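Long-range contacts in succinate dehydrogenase subunit A (Mycolicibacterium smegmatis, PDB 7D6V), which probably oxidises succinate to fumarate at its bound FAD, feeding electrons toward quinone as the flavoprotein subunit of the membrane complex Sdh1: residues F245-P250 and T386-M391; F216-N221 and S491-V496. All coordinates share one frame; numbering follows the deposited sequence.

Contact 1: F245-P250 and T386-M391. With FAD (flavin-adenine dinucleotide), chain D.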
loop_
_atom_site.group_PDB
_atom_site.type_symbol
_atom_site.label_atom_id
_atom_site.label_comp_id
_atom_site.label_asym_id
_atom_site.label_seq_id
_atom_site.Cartn_x
_atom_site.Cartn_y
_atom_site.Cartn_z
ATOM N N PHE A 245 -12.342 16.725 21.868
ATOM C CA PHE A 245 -12.917 16.708 20.528
ATOM C C PHE A 245 -12.276 15.568 19.751
ATOM O O PHE A 245 -11.166 15.696 19.231
ATOM C CB PHE A 245 -12.718 18.055 19.847
ATOM C CG PHE A 245 -13.568 19.138 20.425
ATOM C CD1 PHE A 245 -13.011 20.131 21.202
ATOM C CD2 PHE A 245 -14.930 19.148 20.209
ATOM C CE1 PHE A 245 -13.794 21.115 21.746
ATOM C CE2 PHE A 245 -15.718 20.134 20.746
ATOM C CZ PHE A 245 -15.151 21.119 21.514
ATOM N N ILE A 246 -12.989 14.451 19.674
ATOM C CA ILE A 246 -12.534 13.253 18.985
ATOM C C ILE A 246 -13.598 12.870 17.972
ATOM O O ILE A 246 -14.789 12.848 18.297
ATOM C CB ILE A 246 -12.269 12.100 19.970
ATOM C CG1 ILE A 246 -11.059 12.418 20.844
ATOM C CG2 ILE A 246 -12.062 10.796 19.226
ATOM C CD1 ILE A 246 -10.823 11.417 21.935
ATOM N N GLN A 247 -13.173 12.586 16.748
ATOM C CA GLN A 247 -14.101 12.145 15.720
ATOM C C GLN A 247 -14.424 10.672 15.923
ATOM O O GLN A 247 -13.523 9.831 16.007
ATOM C CB GLN A 247 -13.524 12.388 14.331
ATOM C CG GLN A 247 -14.556 12.286 13.229
ATOM C CD GLN A 247 -14.200 13.118 12.024
ATOM O OE1 GLN A 247 -14.326 14.340 12.038
ATOM N NE2 GLN A 247 -13.734 12.459 10.974
ATOM N N PHE A 248 -15.710 10.368 16.032
ATOM C CA PHE A 248 -16.202 9.003 16.073
ATOM C C PHE A 248 -17.108 8.781 14.876
ATOM O O PHE A 248 -18.010 9.586 14.620
ATOM C CB PHE A 248 -16.983 8.720 17.353
ATOM C CG PHE A 248 -16.160 8.755 18.604
ATOM C CD1 PHE A 248 -16.129 9.890 19.391
ATOM C CD2 PHE A 248 -15.455 7.642 19.016
ATOM C CE1 PHE A 248 -15.387 9.922 20.549
ATOM C CE2 PHE A 248 -14.712 7.669 20.175
ATOM C CZ PHE A 248 -14.679 8.809 20.942
ATOM N N HIS A 249 -16.871 7.723 14.158
ATOM C CA HIS A 249 -17.865 7.324 13.174
ATOM C C HIS A 249 -18.846 6.347 13.809
ATOM O O HIS A 249 -18.421 5.329 14.367
ATOM C CB HIS A 249 -17.209 6.690 11.960
ATOM C CG HIS A 249 -18.122 6.569 10.783
ATOM N ND1 HIS A 249 -18.721 7.661 10.192
ATOM C CD2 HIS A 249 -18.542 5.487 10.088
ATOM C CE1 HIS A 249 -19.472 7.255 9.185
ATOM N NE2 HIS A 249 -19.381 5.940 9.100
ATOM N N PRO A 250 -20.150 6.628 13.759
ATOM C CA PRO A 250 -21.114 5.785 14.485
ATOM C C PRO A 250 -21.206 4.362 13.969
ATOM O O PRO A 250 -21.713 3.496 14.693
ATOM C CB PRO A 250 -22.446 6.525 14.295
ATOM C CG PRO A 250 -22.080 7.894 13.800
ATOM C CD PRO A 250 -20.812 7.727 13.040
ATOM N N THR A 386 -16.773 3.877 16.259
ATOM C CA THR A 386 -15.338 3.690 16.088
ATOM C C THR A 386 -14.613 5.027 16.175
ATOM O O THR A 386 -15.049 6.015 15.582
ATOM C CB THR A 386 -15.033 2.986 14.754
ATOM O OG1 THR A 386 -13.626 2.741 14.640
ATOM C CG2 THR A 386 -15.512 3.802 13.565
ATOM N N CYS A 387 -13.520 5.057 16.935
ATOM C CA CYS A 387 -12.687 6.248 17.046
ATOM C C CYS A 387 -11.833 6.408 15.794
ATOM O O CYS A 387 -11.172 5.458 15.364
ATOM C CB CYS A 387 -11.800 6.151 18.287
ATOM S SG CYS A 387 -10.701 7.552 18.558
ATOM N N HIS A 388 -11.848 7.601 15.202
ATOM C CA HIS A 388 -11.153 7.839 13.945
ATOM C C HIS A 388 -10.056 8.886 14.050
ATOM O O HIS A 388 -8.912 8.620 13.664
ATOM C CB HIS A 388 -12.167 8.253 12.869
ATOM C CG HIS A 388 -11.585 8.362 11.497
ATOM N ND1 HIS A 388 -10.926 7.319 10.884
ATOM C CD2 HIS A 388 -11.561 9.390 10.618
ATOM C CE1 HIS A 388 -10.522 7.700 9.687
ATOM N NE2 HIS A 388 -10.894 8.953 9.501
ATOM N N TYR A 389 -10.369 10.073 14.563
ATOM C CA TYR A 389 -9.463 11.207 14.510
ATOM C C TYR A 389 -9.596 12.010 15.793
ATOM O O TYR A 389 -10.662 12.048 16.408
ATOM C CB TYR A 389 -9.771 12.093 13.294
ATOM C CG TYR A 389 -8.772 13.193 13.019
ATOM C CD1 TYR A 389 -8.945 14.465 13.544
ATOM C CD2 TYR A 389 -7.674 12.967 12.207
ATOM C CE1 TYR A 389 -8.043 15.471 13.283
ATOM C CE2 TYR A 389 -6.767 13.966 11.944
ATOM C CZ TYR A 389 -6.955 15.215 12.484
ATOM O OH TYR A 389 -6.050 16.214 12.220
ATOM N N VAL A 390 -8.505 12.652 16.196
ATOM C CA VAL A 390 -8.505 13.544 17.349
ATOM C C VAL A 390 -8.203 14.953 16.854
ATOM O O VAL A 390 -7.170 15.193 16.220
ATOM C CB VAL A 390 -7.515 13.087 18.437
ATOM C CG1 VAL A 390 -6.091 12.976 17.904
ATOM C CG2 VAL A 390 -7.573 14.021 19.631
ATOM N N MET A 391 -9.126 15.877 17.114
ATOM C CA MET A 391 -8.964 17.263 16.699
ATOM C C MET A 391 -8.131 18.076 17.676
ATOM O O MET A 391 -7.732 19.195 17.342
ATOM C CB MET A 391 -10.334 17.916 16.516
ATOM C CG MET A 391 -11.035 17.522 15.230
ATOM S SD MET A 391 -11.785 15.889 15.340
ATOM C CE MET A 391 -13.423 16.295 15.915
HETATM P PA FAD D . 1.318 9.807 10.700
HETATM O O1A FAD D . 1.955 9.854 9.361
HETATM O O2A FAD D . 0.060 9.050 10.880
HETATM O O5B FAD D . 2.380 9.155 11.698
HETATM C C5B FAD D . 3.194 9.904 12.582
HETATM C C4B FAD D . 4.603 9.334 12.594
HETATM O O4B FAD D . 5.200 9.518 13.872
HETATM C C3B FAD D . 4.674 7.850 12.327
HETATM O O3B FAD D . 5.755 7.637 11.432
HETATM C C2B FAD D . 5.037 7.241 13.657
HETATM O O2B FAD D . 5.788 6.042 13.527
HETATM C C1B FAD D . 5.865 8.330 14.271
HETATM N N9A FAD D . 5.895 8.215 15.738
HETATM C C8A FAD D . 4.844 8.213 16.557
HETATM N N7A FAD D . 5.238 8.096 17.837
HETATM C C5A FAD D . 6.572 8.016 17.844
HETATM C C6A FAD D . 7.631 7.879 18.854
HETATM N N6A FAD D . 7.343 7.799 20.162
HETATM N N1A FAD D . 8.899 7.835 18.429
HETATM C C2A FAD D . 9.221 7.918 17.136
HETATM N N3A FAD D . 8.314 8.042 16.170
HETATM C C4A FAD D . 7.000 8.097 16.455
HETATM N N1 FAD D . -7.581 12.263 6.341
HETATM C C2 FAD D . -8.043 12.802 5.196
HETATM O O2 FAD D . -7.914 14.017 5.023
HETATM N N3 FAD D . -8.635 12.090 4.237
HETATM C C4 FAD D . -8.818 10.780 4.349
HETATM O O4 FAD D . -9.369 10.140 3.445
HETATM C C4X FAD D . -8.348 10.102 5.568
HETATM N N5 FAD D . -8.498 8.781 5.743
HETATM C C5X FAD D . -8.053 8.194 6.865
HETATM C C6 FAD D . -8.214 6.828 7.029
HETATM C C7 FAD D . -7.764 6.215 8.182
HETATM C C7M FAD D . -7.935 4.737 8.372
HETATM C C8 FAD D . -7.111 7.016 9.236
HETATM C C8M FAD D . -6.620 6.350 10.487
HETATM C C9 FAD D . -6.943 8.379 9.078
HETATM C C9A FAD D . -7.395 8.992 7.927
HETATM N N10 FAD D . -7.230 10.370 7.765
HETATM C C10 FAD D . -7.699 10.948 6.583
HETATM C "C1'" FAD D . -6.573 11.177 8.787
HETATM C "C2'" FAD D . -5.154 11.505 8.337
HETATM O "O2'" FAD D . -4.596 10.402 7.628
HETATM C "C3'" FAD D . -4.227 11.791 9.505
HETATM O "O3'" FAD D . -4.670 12.974 10.156
HETATM C "C4'" FAD D . -2.804 12.007 9.018
HETATM O "O4'" FAD D . -2.335 10.833 8.372
HETATM C "C5'" FAD D . -1.848 12.334 10.149
HETATM O "O5'" FAD D . -0.533 12.306 9.614
HETATM P P FAD D . 0.763 12.632 10.483
HETATM O O1P FAD D . 1.874 12.889 9.529
HETATM O O2P FAD D . 0.436 13.673 11.493
HETATM O O3P FAD D . 1.064 11.275 11.293
#

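Contact 2: F216-N221 and S491-V496. With FAD (flavin-adenine dinucleotide), chain D.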
loop_
_atom_site.group_PDB
_atom_site.type_symbol
_atom_site.label_atom_id
_atom_site.label_comp_id
_atom_site.label_asym_id
_atom_site.label_seq_id
_atom_site.Cartn_x
_atom_site.Cartn_y
_atom_site.Cartn_z
ATOM N N PHE A 216 -8.619 3.300 22.600
ATOM C CA PHE A 216 -10.018 2.931 22.460
ATOM C C PHE A 216 -10.128 1.520 21.901
ATOM O O PHE A 216 -9.306 1.091 21.087
ATOM C CB PHE A 216 -10.757 3.916 21.549
ATOM C CG PHE A 216 -10.999 5.250 22.182
ATOM C CD1 PHE A 216 -9.995 6.201 22.224
ATOM C CD2 PHE A 216 -12.223 5.555 22.742
ATOM C CE1 PHE A 216 -10.208 7.425 22.811
ATOM C CE2 PHE A 216 -12.441 6.779 23.329
ATOM C CZ PHE A 216 -11.434 7.714 23.364
ATOM N N LYS A 217 -11.158 0.801 22.352
ATOM C CA LYS A 217 -11.321 -0.592 21.952
ATOM C C LYS A 217 -11.594 -0.714 20.459
ATOM O O LYS A 217 -11.023 -1.580 19.787
ATOM C CB LYS A 217 -12.445 -1.238 22.758
ATOM C CG LYS A 217 -12.583 -2.727 22.536
ATOM C CD LYS A 217 -13.674 -3.307 23.409
ATOM C CE LYS A 217 -13.835 -4.793 23.171
ATOM N NZ LYS A 217 -14.791 -5.398 24.134
ATOM N N VAL A 218 -12.459 0.139 19.922
ATOM C CA VAL A 218 -12.796 0.135 18.504
ATOM C C VAL A 218 -12.217 1.397 17.885
ATOM O O VAL A 218 -12.574 2.512 18.283
ATOM C CB VAL A 218 -14.313 0.053 18.278
ATOM C CG1 VAL A 218 -14.611 -0.264 16.826
ATOM C CG2 VAL A 218 -14.923 -0.993 19.186
ATOM N N SER A 219 -11.328 1.222 16.914
ATOM C CA SER A 219 -10.642 2.346 16.300
ATOM C C SER A 219 -10.092 1.914 14.951
ATOM O O SER A 219 -9.823 0.733 14.726
ATOM C CB SER A 219 -9.512 2.864 17.195
ATOM O OG SER A 219 -8.960 4.057 16.677
ATOM N N SER A 220 -9.925 2.889 14.064
ATOM C CA SER A 220 -9.355 2.664 12.744
ATOM C C SER A 220 -7.864 2.964 12.693
ATOM O O SER A 220 -7.278 2.956 11.607
ATOM C CB SER A 220 -10.088 3.511 11.705
ATOM O OG SER A 220 -9.964 4.890 11.996
ATOM N N ASN A 221 -7.238 3.212 13.837
ATOM C CA ASN A 221 -5.888 3.747 13.874
ATOM C C ASN A 221 -4.848 2.634 13.967
ATOM O O ASN A 221 -5.144 1.495 14.332
ATOM C CB ASN A 221 -5.738 4.720 15.041
ATOM C CG ASN A 221 -6.594 5.964 14.875
ATOM O OD1 ASN A 221 -6.673 6.802 15.766
ATOM N ND2 ASN A 221 -7.235 6.091 13.721
ATOM N N SER A 491 -12.472 0.623 29.148
ATOM C CA SER A 491 -12.979 1.733 29.948
ATOM C C SER A 491 -13.171 2.987 29.105
ATOM O O SER A 491 -14.194 3.673 29.226
ATOM C CB SER A 491 -12.031 2.007 31.111
ATOM O OG SER A 491 -11.904 0.860 31.931
ATOM N N MET A 492 -12.206 3.298 28.237
ATOM C CA MET A 492 -12.339 4.486 27.400
ATOM C C MET A 492 -13.469 4.334 26.392
ATOM O O MET A 492 -14.212 5.288 26.145
ATOM C CB MET A 492 -11.023 4.792 26.688
ATOM C CG MET A 492 -9.887 5.146 27.624
ATOM S SD MET A 492 -10.236 6.646 28.556
ATOM C CE MET A 492 -10.066 7.886 27.278
ATOM N N ASN A 493 -13.620 3.148 25.801
ATOM C CA ASN A 493 -14.711 2.943 24.855
ATOM C C ASN A 493 -16.067 3.071 25.538
ATOM O O ASN A 493 -16.996 3.666 24.981
ATOM C CB ASN A 493 -14.575 1.576 24.188
ATOM C CG ASN A 493 -15.168 1.547 22.798
ATOM O OD1 ASN A 493 -14.627 2.141 21.868
ATOM N ND2 ASN A 493 -16.287 0.854 22.650
ATOM N N ASP A 494 -16.203 2.516 26.743
ATOM C CA ASP A 494 -17.495 2.536 27.421
ATOM C C ASP A 494 -17.851 3.931 27.919
ATOM O O ASP A 494 -18.966 4.412 27.694
ATOM C CB ASP A 494 -17.490 1.544 28.584
ATOM C CG ASP A 494 -17.421 0.108 28.123
ATOM O OD1 ASP A 494 -17.152 -0.124 26.927
ATOM O OD2 ASP A 494 -17.635 -0.793 28.959
ATOM N N LEU A 495 -16.919 4.600 28.598
ATOM C CA LEU A 495 -17.272 5.787 29.364
ATOM C C LEU A 495 -16.878 7.097 28.695
ATOM O O LEU A 495 -17.342 8.154 29.130
ATOM C CB LEU A 495 -16.649 5.708 30.761
ATOM C CG LEU A 495 -16.877 4.368 31.467
ATOM C CD1 LEU A 495 -16.120 4.293 32.773
ATOM C CD2 LEU A 495 -18.355 4.124 31.699
ATOM N N VAL A 496 -16.041 7.067 27.663
ATOM C CA VAL A 496 -15.722 8.256 26.873
ATOM C C VAL A 496 -15.958 7.866 25.416
ATOM O O VAL A 496 -15.048 7.404 24.722
ATOM C CB VAL A 496 -14.288 8.744 27.096
ATOM C CG1 VAL A 496 -13.972 9.915 26.188
ATOM C CG2 VAL A 496 -14.065 9.115 28.553
HETATM P PA FAD D . 1.318 9.807 10.700
HETATM O O1A FAD D . 1.955 9.854 9.361
HETATM O O2A FAD D . 0.060 9.050 10.880
HETATM O O5B FAD D . 2.380 9.155 11.698
HETATM C C5B FAD D . 3.194 9.904 12.582
HETATM C C4B FAD D . 4.603 9.334 12.594
HETATM O O4B FAD D . 5.200 9.518 13.872
HETATM C C3B FAD D . 4.674 7.850 12.327
HETATM O O3B FAD D . 5.755 7.637 11.432
HETATM C C2B FAD D . 5.037 7.241 13.657
HETATM O O2B FAD D . 5.788 6.042 13.527
HETATM C C1B FAD D . 5.865 8.330 14.271
HETATM N N9A FAD D . 5.895 8.215 15.738
HETATM C C8A FAD D . 4.844 8.213 16.557
HETATM N N7A FAD D . 5.238 8.096 17.837
HETATM C C5A FAD D . 6.572 8.016 17.844
HETATM C C6A FAD D . 7.631 7.879 18.854
HETATM N N6A FAD D . 7.343 7.799 20.162
HETATM N N1A FAD D . 8.899 7.835 18.429
HETATM C C2A FAD D . 9.221 7.918 17.136
HETATM N N3A FAD D . 8.314 8.042 16.170
HETATM C C4A FAD D . 7.000 8.097 16.455
HETATM N N1 FAD D . -7.581 12.263 6.341
HETATM C C2 FAD D . -8.043 12.802 5.196
HETATM O O2 FAD D . -7.914 14.017 5.023
HETATM N N3 FAD D . -8.635 12.090 4.237
HETATM C C4 FAD D . -8.818 10.780 4.349
HETATM O O4 FAD D . -9.369 10.140 3.445
HETATM C C4X FAD D . -8.348 10.102 5.568
HETATM N N5 FAD D . -8.498 8.781 5.743
HETATM C C5X FAD D . -8.053 8.194 6.865
HETATM C C6 FAD D . -8.214 6.828 7.029
HETATM C C7 FAD D . -7.764 6.215 8.182
HETATM C C7M FAD D . -7.935 4.737 8.372
HETATM C C8 FAD D . -7.111 7.016 9.236
HETATM C C8M FAD D . -6.620 6.350 10.487
HETATM C C9 FAD D . -6.943 8.379 9.078
HETATM C C9A FAD D . -7.395 8.992 7.927
HETATM N N10 FAD D . -7.230 10.370 7.765
HETATM C C10 FAD D . -7.699 10.948 6.583
HETATM C "C1'" FAD D . -6.573 11.177 8.787
HETATM C "C2'" FAD D . -5.154 11.505 8.337
HETATM O "O2'" FAD D . -4.596 10.402 7.628
HETATM C "C3'" FAD D . -4.227 11.791 9.505
HETATM O "O3'" FAD D . -4.670 12.974 10.156
HETATM C "C4'" FAD D . -2.804 12.007 9.018
HETATM O "O4'" FAD D . -2.335 10.833 8.372
HETATM C "C5'" FAD D . -1.848 12.334 10.149
HETATM O "O5'" FAD D . -0.533 12.306 9.614
HETATM P P FAD D . 0.763 12.632 10.483
HETATM O O1P FAD D . 1.874 12.889 9.529
HETATM O O2P FAD D . 0.436 13.673 11.493
HETATM O O3P FAD D . 1.064 11.275 11.293
#

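Contact 1: F245-P250 and T386-M391
Gln247 and Tyr389 sit at the centre of an antiparallel strand pair that is interrupted by a classic beta bulge. Gln247 N donates to Tyr389 O at 2.6 Å, while Gln247 O receives His388 N at 2.9 Å and, more weakly, Tyr389 N at 3.5 Å, so two consecutive amides converge on one carbonyl. Beyond the bulge the ladder continues through reciprocal bonds between His249 and Thr386; at its other end Met391 N donates to Phe245 O.

At the bulge the His388 imidazole lies alongside the side chain of Gln247, amide and ring planes 13° apart. His388 turns its edge to the dimethylbenzene end of the flavin, CE1 coming 3.5 Å from FAD C7, and its ND1 is hydrogen-bonded to Ser220 OG, which helps fix the ring. Tyr389 meets the ribityl O3' edge-on.

Ile246, Phe248, Cys387 and Val390 form the apolar face. With chi1 at 180°, Cys387 SG swings away from its own backbone N and comes 3.6 Å from Ile246 CG2, obliquely beside the Phe248 ring, whose CE2 touches Cys387 CB at 3.8 Å. Ile246 CG2 also packs over the rim of one face of that ring.

Strand 383-395 thus lies between strand 246-253 and the loop carrying Ser219 and Ser220, presenting one face to FAD, while Phe248 reaches Ile498 beyond helix 481-495.

Contact 2: F216-N221 and S491-V496
Asn493 brings its OD1 up to two successive backbone nitrogens, Val218 N at 3.5 Å and Lys217 N at 3.8 Å, without making a hydrogen bond to either. A chi1 of -151° turns the Asn493 amide away from its own backbone N and off the helix toward the loop. Behind it, Asn493 CB rests against Lys217 CB at 3.8 Å, and the Val218 and Asn493 side chains cross obliquely, Val218 CG2 touching the amide. The extended Lys217 chain then leads away from Asn493, and its NZ is hydrogen-bonded to Gln490 OE1, one helical turn before Asp494.

The Phe216 ring carries the apolar part of the contact, wedged against the C-terminal turn of the helix. Met492 CB lies over one face, 4.3 Å from the ring centroid and 15° off the normal, a CH-pi contact displaced toward the rim. The bent Met492 chain then brings its CE to 4.1 Å from Phe216 CZ. At the ring edge, Val496 O lies in the plane beside Phe216 CE2. Met492 O approaches Phe216 CE2 from out of the ring plane, at 3.6 Å, and also accepts Val496 N, where the chain leaves the helix.

Farther along the loop, Ser219 OG bonds Cys387 O, and Asn221 ND2 bonds His388 O close to the flavin methyl C8M. Residues 216-221 therefore bridge strand 383-395, against which Phe216 and Val218 also pack, and helix 481-495, itself backed by helices 502-518 and 532-556.

Overall arrangement
From the N terminus, the chain leaves strand 204-206 and enters the loop 216-221, the first half of contact 2. After helix 230-236 it forms strand 246-253 and, much later, returns as strand 383-395, which closes contact 1. Contact 2 closes later, when helix 481-495 of the C-terminal flavoprotein family region reaches its end. The smaller loop thus falls wholly within the larger one, and the two do not cross. Their centres are about 10 Å apart, and residues 386-388 abut residues 219-221, so that strand 383-395 and loop 216-221 both reach the flavin, while the loop's other end meets helix 481-495.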